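Long-range contacts in thioesterase domain-containing protein (Chromobacterium violaceum, PDB 4RMM), which is of unknown function but probably hydrolyses acyl-CoA thioesters: residues Asp10-Lys15 against Leu78-Glu83; Gly64-Phe69 against Leu95-Pro100; Pro88-Phe93 against Ala140-Thr145. All coordinates share one frame; numbering follows the deposited sequence.

Contact 1 of 3, residues Asp10-Lys15 against Leu78-Glu83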
loop_
_atom_site.group_PDB
_atom_site.type_symbol
_atom_site.label_atom_id
_atom_site.label_comp_id
_atom_site.label_asym_id
_atom_site.label_seq_id
_atom_site.Cartn_x
_atom_site.Cartn_y
_atom_site.Cartn_z
ATOM N N ASP A 10 12.832 -4.371 22.014
ATOM C CA ASP A 10 14.067 -3.728 22.432
ATOM C C ASP A 10 14.188 -2.320 21.851
ATOM O O ASP A 10 14.672 -1.404 22.518
ATOM C CB ASP A 10 15.256 -4.586 21.992
ATOM C CG ASP A 10 16.562 -3.821 21.994
ATOM O OD1 ASP A 10 16.931 -3.264 23.049
ATOM O OD2 ASP A 10 17.220 -3.778 20.933
ATOM N N LEU A 11 13.750 -2.151 20.607
ATOM C CA LEU A 11 13.813 -0.850 19.952
ATOM C C LEU A 11 12.659 0.061 20.351
ATOM O O LEU A 11 12.757 1.279 20.224
ATOM C CB LEU A 11 13.848 -1.018 18.430
ATOM C CG LEU A 11 15.244 -1.123 17.806
ATOM C CD1 LEU A 11 16.003 -2.292 18.409
ATOM C CD2 LEU A 11 15.123 -1.286 16.302
ATOM N N ARG A 12 11.565 -0.522 20.830
ATOM C CA ARG A 12 10.429 0.284 21.260
ATOM C C ARG A 12 10.839 1.002 22.536
ATOM O O ARG A 12 10.856 2.232 22.600
ATOM C CB ARG A 12 9.214 -0.588 21.568
ATOM C CG ARG A 12 8.013 0.214 22.045
ATOM C CD ARG A 12 7.068 -0.634 22.863
ATOM N NE ARG A 12 6.860 -1.939 22.249
ATOM C CZ ARG A 12 5.917 -2.798 22.617
ATOM N NH1 ARG A 12 5.081 -2.490 23.601
ATOM N NH2 ARG A 12 5.813 -3.966 21.999
ATOM N N ASP A 13 11.168 0.211 23.551
ATOM C CA ASP A 13 11.585 0.735 24.844
ATOM C C ASP A 13 12.706 1.759 24.692
ATOM O O ASP A 13 12.822 2.689 25.487
ATOM C CB ASP A 13 12.056 -0.413 25.738
ATOM C CG ASP A 13 12.520 0.060 27.098
ATOM O OD1 ASP A 13 11.702 0.647 27.835
ATOM O OD2 ASP A 13 13.705 -0.151 27.433
ATOM N N ARG A 14 13.523 1.584 23.660
ATOM C CA ARG A 14 14.644 2.478 23.400
ATOM C C ARG A 14 14.238 3.671 22.532
ATOM O O ARG A 14 15.052 4.553 22.259
ATOM C CB ARG A 14 15.771 1.699 22.717
ATOM C CG ARG A 14 17.071 2.471 22.560
ATOM C CD ARG A 14 18.138 1.611 21.897
ATOM N NE ARG A 14 19.451 2.250 21.915
ATOM C CZ ARG A 14 20.556 1.699 21.425
ATOM N NH1 ARG A 14 20.511 0.492 20.875
ATOM N NH2 ARG A 14 21.711 2.351 21.488
ATOM N N LYS A 15 12.980 3.691 22.104
ATOM C CA LYS A 15 12.467 4.769 21.264
ATOM C C LYS A 15 13.372 5.015 20.059
ATOM O O LYS A 15 13.533 6.154 19.619
ATOM C CB LYS A 15 12.339 6.060 22.076
ATOM C CG LYS A 15 11.619 5.888 23.398
ATOM C CD LYS A 15 10.260 5.253 23.205
ATOM C CE LYS A 15 9.624 4.915 24.537
ATOM N NZ LYS A 15 8.334 4.199 24.360
ATOM N N LEU A 78 -0.038 -0.693 15.881
ATOM C CA LEU A 78 -0.568 -1.818 16.643
ATOM C C LEU A 78 0.490 -2.522 17.471
ATOM O O LEU A 78 0.279 -2.784 18.654
ATOM C CB LEU A 78 -1.221 -2.837 15.707
ATOM C CG LEU A 78 -2.665 -3.222 16.031
ATOM C CD1 LEU A 78 -3.094 -4.349 15.116
ATOM C CD2 LEU A 78 -2.787 -3.654 17.477
HETATM N N MSE A 79 1.623 -2.842 16.854
HETATM C CA MSE A 79 2.665 -3.535 17.586
HETATM C C MSE A 79 3.469 -2.614 18.490
HETATM O O MSE A 79 4.245 -3.072 19.325
HETATM C CB MSE A 79 3.575 -4.328 16.634
HETATM C CG MSE A 79 4.053 -3.629 15.389
HETATM SE SE MSE A 79 5.081 -4.878 14.286
HETATM C CE MSE A 79 3.637 -5.889 13.533
ATOM N N TRP A 80 3.270 -1.311 18.333
ATOM C CA TRP A 80 3.956 -0.342 19.175
ATOM C C TRP A 80 3.107 -0.193 20.430
ATOM O O TRP A 80 3.620 0.026 21.525
ATOM C CB TRP A 80 4.075 1.001 18.454
ATOM C CG TRP A 80 4.809 2.039 19.239
ATOM C CD1 TRP A 80 4.293 2.862 20.204
ATOM C CD2 TRP A 80 6.199 2.354 19.148
ATOM N NE1 TRP A 80 5.279 3.669 20.715
ATOM C CE2 TRP A 80 6.466 3.378 20.082
ATOM C CE3 TRP A 80 7.258 1.871 18.363
ATOM C CZ2 TRP A 80 7.738 3.929 20.259
ATOM C CZ3 TRP A 80 8.529 2.416 18.537
ATOM C CH2 TRP A 80 8.754 3.436 19.477
ATOM N N ASN A 81 1.801 -0.340 20.254
ATOM C CA ASN A 81 0.853 -0.233 21.349
ATOM C C ASN A 81 0.507 -1.590 21.956
ATOM O O ASN A 81 -0.346 -1.673 22.839
ATOM C CB ASN A 81 -0.427 0.447 20.860
ATOM C CG ASN A 81 -0.238 1.930 20.580
ATOM O OD1 ASN A 81 0.562 2.329 19.729
ATOM N ND2 ASN A 81 -0.984 2.755 21.300
ATOM N N ARG A 82 1.157 -2.653 21.488
ATOM C CA ARG A 82 0.877 -3.986 22.017
ATOM C C ARG A 82 2.096 -4.804 22.396
ATOM O O ARG A 82 3.237 -4.358 22.267
ATOM C CB ARG A 82 0.039 -4.807 21.030
ATOM C CG ARG A 82 -1.430 -4.430 20.987
ATOM C CD ARG A 82 -2.274 -5.496 20.288
ATOM N NE ARG A 82 -2.430 -6.721 21.077
ATOM C CZ ARG A 82 -1.576 -7.742 21.077
ATOM N NH1 ARG A 82 -0.483 -7.704 20.324
ATOM N NH2 ARG A 82 -1.819 -8.808 21.832
ATOM N N GLU A 83 1.827 -6.012 22.876
ATOM C CA GLU A 83 2.867 -6.944 23.279
ATOM C C GLU A 83 3.562 -7.435 22.014
ATOM O O GLU A 83 2.933 -8.008 21.121
ATOM C CB GLU A 83 2.241 -8.100 24.068
ATOM C CG GLU A 83 1.605 -7.670 25.400
ATOM C CD GLU A 83 0.462 -6.677 25.229
ATOM O OE1 GLU A 83 -0.587 -7.064 24.668
ATOM O OE2 GLU A 83 0.617 -5.509 25.656
#

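Contact 2 of 3, residues Gly64-Phe69 against Leu95-Pro100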
loop_
_atom_site.group_PDB
_atom_site.type_symbol
_atom_site.label_atom_id
_atom_site.label_comp_id
_atom_site.label_asym_id
_atom_site.label_seq_id
_atom_site.Cartn_x
_atom_site.Cartn_y
_atom_site.Cartn_z
ATOM N N GLY A 64 0.445 9.796 -6.356
ATOM C CA GLY A 64 0.142 10.165 -4.986
ATOM C C GLY A 64 -0.285 8.978 -4.134
ATOM O O GLY A 64 -0.890 9.167 -3.071
ATOM N N LEU A 65 0.028 7.762 -4.597
ATOM C CA LEU A 65 -0.330 6.549 -3.870
ATOM C C LEU A 65 0.360 6.497 -2.522
ATOM O O LEU A 65 1.553 6.778 -2.422
ATOM C CB LEU A 65 0.049 5.296 -4.674
ATOM C CG LEU A 65 -0.505 5.155 -6.092
ATOM C CD1 LEU A 65 -0.241 3.737 -6.590
ATOM C CD2 LEU A 65 -1.998 5.457 -6.112
ATOM N N ILE A 66 -0.395 6.121 -1.493
ATOM C CA ILE A 66 0.119 6.019 -0.131
ATOM C C ILE A 66 -0.423 4.801 0.613
ATOM O O ILE A 66 -0.223 4.661 1.815
ATOM C CB ILE A 66 -0.224 7.285 0.711
ATOM C CG1 ILE A 66 -1.723 7.555 0.662
ATOM C CG2 ILE A 66 0.564 8.499 0.185
ATOM C CD1 ILE A 66 -2.150 8.794 1.437
ATOM N N GLY A 67 -1.094 3.915 -0.114
ATOM C CA GLY A 67 -1.652 2.725 0.504
ATOM C C GLY A 67 -0.661 1.936 1.317
ATOM O O GLY A 67 -0.964 1.512 2.429
ATOM N N GLY A 68 0.528 1.736 0.758
ATOM C CA GLY A 68 1.565 1.001 1.471
ATOM C C GLY A 68 1.958 1.679 2.772
ATOM O O GLY A 68 2.126 1.029 3.792
ATOM N N PHE A 69 2.102 2.997 2.735
ATOM C CA PHE A 69 2.476 3.793 3.909
ATOM C C PHE A 69 1.440 3.673 5.011
ATOM O O PHE A 69 1.762 3.333 6.138
ATOM C CB PHE A 69 2.615 5.260 3.493
ATOM C CG PHE A 69 2.610 6.226 4.640
ATOM C CD1 PHE A 69 3.658 6.247 5.557
ATOM C CD2 PHE A 69 1.566 7.141 4.785
ATOM C CE1 PHE A 69 3.673 7.172 6.609
ATOM C CE2 PHE A 69 1.568 8.069 5.827
ATOM C CZ PHE A 69 2.629 8.087 6.745
ATOM N N LEU A 95 -8.978 2.428 2.033
ATOM C CA LEU A 95 -8.438 3.772 1.951
ATOM C C LEU A 95 -9.229 4.679 0.999
ATOM O O LEU A 95 -9.563 4.266 -0.111
ATOM C CB LEU A 95 -6.982 3.680 1.463
ATOM C CG LEU A 95 -6.111 4.920 1.223
ATOM C CD1 LEU A 95 -5.875 5.674 2.519
ATOM C CD2 LEU A 95 -4.776 4.473 0.666
ATOM N N ASP A 96 -9.515 5.908 1.449
ATOM C CA ASP A 96 -10.191 6.915 0.638
ATOM C C ASP A 96 -9.274 8.111 0.473
ATOM O O ASP A 96 -8.729 8.616 1.439
ATOM C CB ASP A 96 -11.500 7.396 1.282
ATOM C CG ASP A 96 -12.611 6.385 1.162
ATOM O OD1 ASP A 96 -12.810 5.601 2.111
ATOM O OD2 ASP A 96 -13.278 6.366 0.106
ATOM N N TYR A 97 -9.101 8.558 -0.758
ATOM C CA TYR A 97 -8.268 9.708 -1.060
ATOM C C TYR A 97 -9.298 10.805 -1.151
ATOM O O TYR A 97 -10.173 10.777 -2.019
ATOM C CB TYR A 97 -7.540 9.509 -2.391
ATOM C CG TYR A 97 -6.398 8.509 -2.303
ATOM C CD1 TYR A 97 -5.073 8.946 -2.199
ATOM C CD2 TYR A 97 -6.640 7.127 -2.311
ATOM C CE1 TYR A 97 -4.021 8.041 -2.105
ATOM C CE2 TYR A 97 -5.588 6.208 -2.223
ATOM C CZ TYR A 97 -4.279 6.677 -2.120
ATOM O OH TYR A 97 -3.214 5.802 -2.036
ATOM N N LEU A 98 -9.196 11.755 -0.224
ATOM C CA LEU A 98 -10.143 12.862 -0.110
ATOM C C LEU A 98 -9.750 14.147 -0.813
ATOM O O LEU A 98 -10.588 14.812 -1.409
ATOM C CB LEU A 98 -10.389 13.142 1.382
ATOM C CG LEU A 98 -10.887 11.885 2.105
ATOM C CD1 LEU A 98 -11.021 12.153 3.573
ATOM C CD2 LEU A 98 -12.226 11.441 1.497
ATOM N N ARG A 99 -8.477 14.500 -0.743
ATOM C CA ARG A 99 -8.014 15.733 -1.349
ATOM C C ARG A 99 -6.604 15.573 -1.870
ATOM O O ARG A 99 -5.844 14.756 -1.386
ATOM C CB ARG A 99 -8.016 16.863 -0.314
ATOM C CG ARG A 99 -9.264 16.929 0.548
ATOM C CD ARG A 99 -9.113 17.966 1.651
ATOM N NE ARG A 99 -10.402 18.280 2.260
ATOM C CZ ARG A 99 -11.113 17.426 2.990
ATOM N NH1 ARG A 99 -10.653 16.197 3.211
ATOM N NH2 ARG A 99 -12.288 17.794 3.486
ATOM N N PRO A 100 -6.237 16.375 -2.866
ATOM C CA PRO A 100 -4.886 16.275 -3.409
ATOM C C PRO A 100 -3.897 16.584 -2.289
ATOM O O PRO A 100 -4.268 17.168 -1.274
ATOM C CB PRO A 100 -4.877 17.346 -4.498
ATOM C CG PRO A 100 -6.325 17.419 -4.912
ATOM C CD PRO A 100 -7.039 17.366 -3.602
#

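Contact 3 of 3, residues Pro88-Phe93 against Ala140-Thr145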
loop_
_atom_site.group_PDB
_atom_site.type_symbol
_atom_site.label_atom_id
_atom_site.label_comp_id
_atom_site.label_asym_id
_atom_site.label_seq_id
_atom_site.Cartn_x
_atom_site.Cartn_y
_atom_site.Cartn_z
ATOM N N PRO A 88 1.038 -8.817 14.273
ATOM C CA PRO A 88 -0.390 -9.122 14.108
ATOM C C PRO A 88 -0.689 -9.406 12.642
ATOM O O PRO A 88 0.080 -9.019 11.766
ATOM C CB PRO A 88 -1.077 -7.856 14.610
ATOM C CG PRO A 88 -0.077 -6.785 14.290
ATOM C CD PRO A 88 1.227 -7.426 14.716
ATOM N N LYS A 89 -1.795 -10.094 12.379
ATOM C CA LYS A 89 -2.165 -10.428 11.013
ATOM C C LYS A 89 -3.306 -9.554 10.518
ATOM O O LYS A 89 -4.368 -9.461 11.150
ATOM C CB LYS A 89 -2.564 -11.905 10.913
ATOM C CG LYS A 89 -1.488 -12.877 11.391
ATOM C CD LYS A 89 -2.015 -14.307 11.416
ATOM C CE LYS A 89 -1.082 -15.248 12.174
ATOM N NZ LYS A 89 -1.703 -16.597 12.379
ATOM N N ILE A 90 -3.083 -8.928 9.371
ATOM C CA ILE A 90 -4.078 -8.063 8.775
ATOM C C ILE A 90 -5.129 -8.881 8.054
ATOM O O ILE A 90 -4.815 -9.889 7.413
ATOM C CB ILE A 90 -3.424 -7.062 7.796
ATOM C CG1 ILE A 90 -4.489 -6.148 7.192
ATOM C CG2 ILE A 90 -2.617 -7.825 6.725
ATOM C CD1 ILE A 90 -3.942 -4.807 6.737
ATOM N N VAL A 91 -6.385 -8.451 8.180
ATOM C CA VAL A 91 -7.502 -9.129 7.559
ATOM C C VAL A 91 -7.944 -8.329 6.346
ATOM O O VAL A 91 -8.103 -8.885 5.242
ATOM C CB VAL A 91 -8.660 -9.305 8.572
ATOM C CG1 VAL A 91 -9.939 -9.704 7.856
ATOM C CG2 VAL A 91 -8.279 -10.371 9.585
ATOM N N ASP A 92 -8.137 -7.025 6.538
ATOM C CA ASP A 92 -8.525 -6.144 5.445
ATOM C C ASP A 92 -8.041 -4.718 5.668
ATOM O O ASP A 92 -7.652 -4.346 6.762
ATOM C CB ASP A 92 -10.049 -6.164 5.194
ATOM C CG ASP A 92 -10.847 -5.692 6.374
ATOM O OD1 ASP A 92 -10.522 -4.625 6.937
ATOM O OD2 ASP A 92 -11.822 -6.379 6.730
ATOM N N PHE A 93 -8.075 -3.928 4.607
ATOM C CA PHE A 93 -7.597 -2.552 4.633
ATOM C C PHE A 93 -8.305 -1.730 3.573
ATOM O O PHE A 93 -8.325 -2.121 2.405
ATOM C CB PHE A 93 -6.100 -2.548 4.348
ATOM C CG PHE A 93 -5.545 -1.202 4.045
ATOM C CD1 PHE A 93 -5.158 -0.329 5.089
ATOM C CD2 PHE A 93 -5.348 -0.808 2.736
ATOM C CE1 PHE A 93 -4.580 0.903 4.801
ATOM C CE2 PHE A 93 -4.766 0.430 2.441
ATOM C CZ PHE A 93 -4.380 1.287 3.471
ATOM N N ALA A 140 -8.219 -0.400 9.018
ATOM C CA ALA A 140 -7.673 -1.744 8.937
ATOM C C ALA A 140 -8.093 -2.623 10.114
ATOM O O ALA A 140 -8.257 -2.136 11.230
ATOM C CB ALA A 140 -6.160 -1.656 8.869
ATOM N N HIS A 141 -8.272 -3.915 9.847
ATOM C CA HIS A 141 -8.650 -4.889 10.862
ATOM C C HIS A 141 -7.522 -5.883 10.980
ATOM O O HIS A 141 -7.007 -6.368 9.973
ATOM C CB HIS A 141 -9.925 -5.649 10.474
ATOM C CG HIS A 141 -11.152 -4.796 10.440
ATOM N ND1 HIS A 141 -11.987 -4.731 9.343
ATOM C CD2 HIS A 141 -11.688 -3.966 11.366
ATOM C CE1 HIS A 141 -12.979 -3.900 9.595
ATOM N NE2 HIS A 141 -12.821 -3.421 10.819
ATOM N N PHE A 142 -7.138 -6.189 12.212
ATOM C CA PHE A 142 -6.075 -7.142 12.445
ATOM C C PHE A 142 -6.533 -8.235 13.376
ATOM O O PHE A 142 -7.399 -8.034 14.228
ATOM C CB PHE A 142 -4.847 -6.470 13.053
ATOM C CG PHE A 142 -4.150 -5.510 12.133
ATOM C CD1 PHE A 142 -4.664 -4.230 11.921
ATOM C CD2 PHE A 142 -2.962 -5.873 11.499
ATOM C CE1 PHE A 142 -4.008 -3.322 11.097
ATOM C CE2 PHE A 142 -2.289 -4.975 10.667
ATOM C CZ PHE A 142 -2.817 -3.694 10.468
ATOM N N LEU A 143 -5.934 -9.402 13.206
ATOM C CA LEU A 143 -6.248 -10.541 14.041
ATOM C C LEU A 143 -5.057 -10.695 14.972
ATOM O O LEU A 143 -3.921 -10.768 14.522
ATOM C CB LEU A 143 -6.412 -11.786 13.175
ATOM C CG LEU A 143 -6.864 -13.018 13.944
ATOM C CD1 LEU A 143 -8.316 -12.850 14.360
ATOM C CD2 LEU A 143 -6.681 -14.243 13.072
ATOM N N LEU A 144 -5.310 -10.746 16.270
ATOM C CA LEU A 144 -4.226 -10.859 17.228
ATOM C C LEU A 144 -4.199 -12.157 17.986
ATOM O O LEU A 144 -5.188 -12.870 18.063
ATOM C CB LEU A 144 -4.326 -9.733 18.240
ATOM C CG LEU A 144 -4.544 -8.362 17.619
ATOM C CD1 LEU A 144 -5.230 -7.479 18.628
ATOM C CD2 LEU A 144 -3.221 -7.788 17.162
ATOM N N THR A 145 -3.043 -12.452 18.561
ATOM C CA THR A 145 -2.883 -13.649 19.363
ATOM C C THR A 145 -2.505 -13.128 20.729
ATOM O O THR A 145 -1.430 -13.417 21.252
ATOM C CB THR A 145 -1.758 -14.549 18.834
ATOM O OG1 THR A 145 -0.487 -14.017 19.220
ATOM C CG2 THR A 145 -1.825 -14.631 17.326
#

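Contact 1 of 3, residues Asp10-Lys15 against Leu78-Glu83
R12 carries most of this contact, laying its aliphatic part on the indole of W80 and sending its guanidinium to the end of helix 67-80. CG sits almost exactly above the six-membered ring of W80, 3.9 Å from its centroid and 4° off the ring normal, a CH-pi contact over the face. R12 holds CG anti to the backbone N, and a bend at chi3 then carries the guanidinium beyond the indole, its plane 30° from the ring plane. W80 also puts its CG anti to the backbone N and reaches back in the opposite direction, so the two side chains run antiparallel alongside each other. K15, at the Schellman turn that ends helix 6-13, crosses W80 at about a right angle and brings CD to 4.1 Å from CZ2 of W80. I20 and Y17 pack on the indole as well.

The guanidinium meets main-chain oxygens. R82 O approaches its rim, close to its plane: NH2 of R12 donates to it over 2.6 Å, a weak bond because the N-H...O angle is only 128°, and NH1 of R12 is 2.9 Å from the same R82 O. M79 O and W80 O lie over one face, M79 O 3.2 Å from NH2 of R12 but badly angled for a bond. NE of R12 is buried without a partner. A positive charge placed among carbonyls where helix 67-80 ends would suit the negative end of that helix, so charge and CH-pi contact together tie the N-terminal helix to the central one.

Contact 2 of 3, residues Gly64-Phe69 against Leu95-Pro100
G64 opens the contact with its carbonyl: G64 O lies at the edge of the Y97 ring, 3.5 Å from CE1 of Y97. L65 follows with its backbone, its CA 3.5 Å from OH of Y97, while its CB points away from the strand. At I66, the N-cap residue of helix 67-80, the tyrosine is gripped. The I66 N-H points at OH of Y97 over 2.9 Å and is nearly straight at 170°, with the nitrogen lying in the plane of the ring. I66 also turns CG1 between its own N and carbonyl carbon (chi1 54°), which brings CG1 to 3.6 Å from CE1 of Y97 as the two side chains run past each other in opposite directions. The next residue, G67, has its CA 3.6 Å from CD2 of L95, the methyl that strand 89-97 directs at the start of the central HotDog helix.

The second subunit closes the contact: E71 of that chain hydrogen-bonds both OH of Y97 and N of G67, and one of its strands pairs antiparallel with L95 and D96. The Y97 hydroxyl accepts a hydrogen bond from the I66 amide and is also hydrogen-bonded to E71 of the second subunit. Held between an amide of one chain and a carboxylate of the other, this single hydroxyl spans the dimer interface.

Contact 3 of 3, residues Pro88-Phe93 against Ala140-Thr145
The F142 ring takes I90 over one face, CG1 of I90 standing 4.3 Å above the plane and toward the rim; at the rim itself CE2 of F142 is 3.7 Å from CB of I90. With CG anti to its carbonyl carbon (chi1 -67°), F142 lays the CD2-CE2 side of its ring along I90, its cross-strand partner. F93 offers an edge instead, its CD1 meeting CB of A140 at 4.1 Å. The imidazole of H141 is met at its edge by D92: ND1 of H141 donates to OD2 of D92 over 3.1 Å, almost straight, in the ring plane and to the syn lone pair of the oxygen. OD1 of D92 is nearer ND1 of H141, 2.8 Å, but that bond is weak and bent, and the carboxylate is turned 73° from the ring.

Between the antiparallel strands K89 and L143 exchange a pair of bonds, L143 N to K89 O being 2.6 Å and K89 N to L143 O 3.1 Å. Beyond them V91 N donates to H141 O and H141 N to D92 O, so two residues, V91 and D92, face the single H141: a beta bulge. I90 opposite F142 and F93 opposite A140 are non-hydrogen-bonded pairs.

H121 meets the H141 ring edge-to-face, and D92 and F93 pair with a strand of the second subunit. I90, F93, A140 and F142 thus pack under helix 67-80, with E71 of that helix over I90 and F93, while on the sheet's other face the carboxylate bridges the bulge and its hold on ND1 would limit rotation of the H141 ring.

How the contacts relate
Helix 67-80 and strand 89-97 connect the three contacts. Contact 1 grips the end of that helix and contact 2 its start, so they lie on opposite sides of the chain's centre, about 26 Å apart between centres. Contact 3 touches both: L78 and M79 pack on F142 and P88, and F93 reaches the backbone of G67. Contacts 2 and 3 share strand 89-97, their centres about 20 Å apart, and both reach the second subunit, where the sheet continues. Along the chain contact 1 closes before contact 3 opens, while contact 2 alternates with each. Together they join the N-terminal helix, the HotDog helix, the sheet beneath it and the dimer interface.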